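Endo-1,4-beta-xylanase C (Paenibacillus barcinonensis, PDB 4XUO) hydrolyses internal beta-1,4-xylosidic linkages in xylan, through a modular chain whose CBM22-1 domain, the part in this structure, binds xylan and carries calcium. Local coordinates at residues A87-T92 against L137-A142. Numbering follows the deposited sequence.
Sequences ADLKFT and LESTDA. Unlike the reference sequence in segment 87-92: Ala87 (reference Pro).
Lys90 and Glu138 pair their backbones in both directions, and this antiparallel ladder joins strands 87-96 and 132-139 within one sheet of the beta-sandwich of the CBM22-1 domain. Lys90 N reaches Glu138 O at 2.9 Å, and Glu138 N returns to Lys90 O with an N-H...O angle of 173°, so the pair is a regular hydrogen-bonded one. The tight side faces the sandwich interior. There Leu137 CG stands anti to the backbone N (chi1 174°), which lays CD1 over one face of the Phe91 ring, 4.1 Å from Phe91 CE1 and offset toward the rim; Val78 of strand 71-80 in the opposing sheet touches both Leu89 and Leu137. The reverse, partly exposed side is polar: Lys90 and Glu138 run alongside each other without a salt bridge, Lys90 NZ staying 4.4 Å from Glu138 OE1 and bonding Gln106 OE1 instead. Past Ser139 the strands diverge, Ala87 CA and Asp141 CA standing 6.1 Å apart. Where this begins, Ser139 OG donates to Asp88 O at 2.6 Å, tilted 26° from the carbonyl plane, while accepting from Asp141 N in an ST turn. With an alanine here, Asp88 O would lose its hydroxyl donor and the Asp141 N-H its acceptor, which is likely to leave the turn less constrained. A water hydrogen-bonded to Thr140 OG1 accepts from Asp88 N at 2.9 Å.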
loop_
_atom_site.group_PDB
_atom_site.type_symbol
_atom_site.label_atom_id
_atom_site.label_comp_id
_atom_site.label_asym_id
_atom_site.label_seq_id
_atom_site.Cartn_x
_atom_site.Cartn_y
_atom_site.Cartn_z
ATOM N N ALA A 87 3.949 -9.240 -13.280
ATOM C CA ALA A 87 2.839 -9.539 -12.401
ATOM C C ALA A 87 2.000 -8.290 -12.108
ATOM O O ALA A 87 2.456 -7.149 -12.290
ATOM C CB ALA A 87 3.324 -10.151 -11.091
ATOM N N ASP A 88 0.759 -8.525 -11.681
ATOM C CA ASP A 88 -0.214 -7.439 -11.497
ATOM C C ASP A 88 -0.241 -7.108 -10.007
ATOM O O ASP A 88 -0.185 -8.020 -9.176
ATOM C CB ASP A 88 -1.606 -7.823 -12.005
ATOM C CG ASP A 88 -1.656 -8.111 -13.537
ATOM O OD1 ASP A 88 -0.905 -7.490 -14.330
ATOM O OD2 ASP A 88 -2.464 -8.989 -13.949
ATOM N N LEU A 89 -0.261 -5.823 -9.671
ATOM C CA LEU A 89 -0.237 -5.364 -8.265
ATOM C C LEU A 89 -1.414 -4.427 -8.028
ATOM O O LEU A 89 -1.731 -3.601 -8.889
ATOM C CB LEU A 89 1.045 -4.577 -7.934
ATOM C CG LEU A 89 2.254 -5.397 -7.487
ATOM C CD1 LEU A 89 2.616 -6.421 -8.539
ATOM C CD2 LEU A 89 3.424 -4.468 -7.187
ATOM N N LYS A 90 -2.024 -4.518 -6.852
ATOM C CA LYS A 90 -3.061 -3.545 -6.463
ATOM C C LYS A 90 -3.041 -3.284 -4.984
ATOM O O LYS A 90 -2.512 -4.120 -4.218
ATOM C CB LYS A 90 -4.456 -4.041 -6.854
ATOM C CG LYS A 90 -4.982 -5.254 -6.102
ATOM C CD LYS A 90 -6.348 -5.674 -6.629
ATOM C CE LYS A 90 -7.147 -6.326 -5.525
ATOM N NZ LYS A 90 -8.282 -7.102 -6.035
ATOM N N PHE A 91 -3.652 -2.169 -4.572
ATOM C CA PHE A 91 -3.929 -1.920 -3.148
ATOM C C PHE A 91 -5.309 -2.432 -2.726
ATOM O O PHE A 91 -6.272 -2.216 -3.423
ATOM C CB PHE A 91 -3.925 -0.423 -2.861
ATOM C CG PHE A 91 -2.566 0.228 -2.910
ATOM C CD1 PHE A 91 -1.586 -0.080 -1.993
ATOM C CD2 PHE A 91 -2.320 1.264 -3.832
ATOM C CE1 PHE A 91 -0.358 0.560 -2.020
ATOM C CE2 PHE A 91 -1.104 1.913 -3.843
ATOM C CZ PHE A 91 -0.120 1.551 -2.946
ATOM N N THR A 92 -5.433 -3.029 -1.537
ATOM C CA THR A 92 -6.702 -3.490 -0.989
ATOM C C THR A 92 -6.774 -3.009 0.480
ATOM O O THR A 92 -5.756 -2.878 1.127
ATOM C CB THR A 92 -6.734 -5.035 -1.026
ATOM O OG1 THR A 92 -6.641 -5.461 -2.392
ATOM C CG2 THR A 92 -8.005 -5.604 -0.419
ATOM N N LEU A 137 -0.562 -4.157 -0.084
ATOM C CA LEU A 137 -0.212 -4.195 -1.521
ATOM C C LEU A 137 0.013 -5.665 -1.894
ATOM O O LEU A 137 0.887 -6.313 -1.317
ATOM C CB LEU A 137 1.040 -3.348 -1.740
ATOM C CG LEU A 137 1.693 -3.340 -3.119
ATOM C CD1 LEU A 137 0.774 -2.696 -4.170
ATOM C CD2 LEU A 137 3.028 -2.616 -3.072
ATOM N N GLU A 138 -0.776 -6.169 -2.845
ATOM C CA GLU A 138 -0.848 -7.592 -3.161
ATOM C C GLU A 138 -0.798 -7.838 -4.655
ATOM O O GLU A 138 -1.152 -6.958 -5.469
ATOM C CB GLU A 138 -2.139 -8.237 -2.593
ATOM C CG GLU A 138 -3.475 -7.679 -3.143
ATOM C CD GLU A 138 -4.726 -8.435 -2.638
ATOM O OE1 GLU A 138 -5.804 -7.805 -2.478
ATOM O OE2 GLU A 138 -4.631 -9.668 -2.378
ATOM N N SER A 139 -0.417 -9.067 -4.990
ATOM C CA SER A 139 -0.382 -9.566 -6.370
ATOM C C SER A 139 -1.027 -10.930 -6.456
ATOM O O SER A 139 -0.904 -11.751 -5.526
ATOM C CB SER A 139 1.052 -9.685 -6.879
ATOM O OG SER A 139 1.084 -10.079 -8.264
ATOM N N THR A 140 -1.712 -11.187 -7.568
ATOM C CA THR A 140 -2.294 -12.512 -7.820
ATOM C C THR A 140 -1.182 -13.536 -8.052
ATOM O O THR A 140 -1.414 -14.739 -7.888
ATOM C CB THR A 140 -3.273 -12.519 -9.026
ATOM O OG1 THR A 140 -2.563 -12.180 -10.210
ATOM C CG2 THR A 140 -4.407 -11.523 -8.831
ATOM N N ASP A 141 0.012 -13.063 -8.420
ATOM C CA ASP A 141 1.227 -13.893 -8.458
ATOM C C ASP A 141 1.732 -14.100 -7.032
ATOM O O ASP A 141 2.300 -13.182 -6.422
ATOM C CB ASP A 141 2.318 -13.245 -9.322
ATOM C CG ASP A 141 3.566 -14.126 -9.473
ATOM O OD1 ASP A 141 3.840 -14.948 -8.579
ATOM O OD2 ASP A 141 4.265 -13.995 -10.493
ATOM N N ALA A 142 1.546 -15.314 -6.531
ATOM C CA ALA A 142 1.791 -15.640 -5.126
ATOM C C ALA A 142 3.249 -15.548 -4.671
ATOM O O ALA A 142 3.508 -15.504 -3.464
ATOM C CB ALA A 142 1.238 -17.034 -4.813
HETATM O O HOH W 1 0.052 -11.274 -11.305
#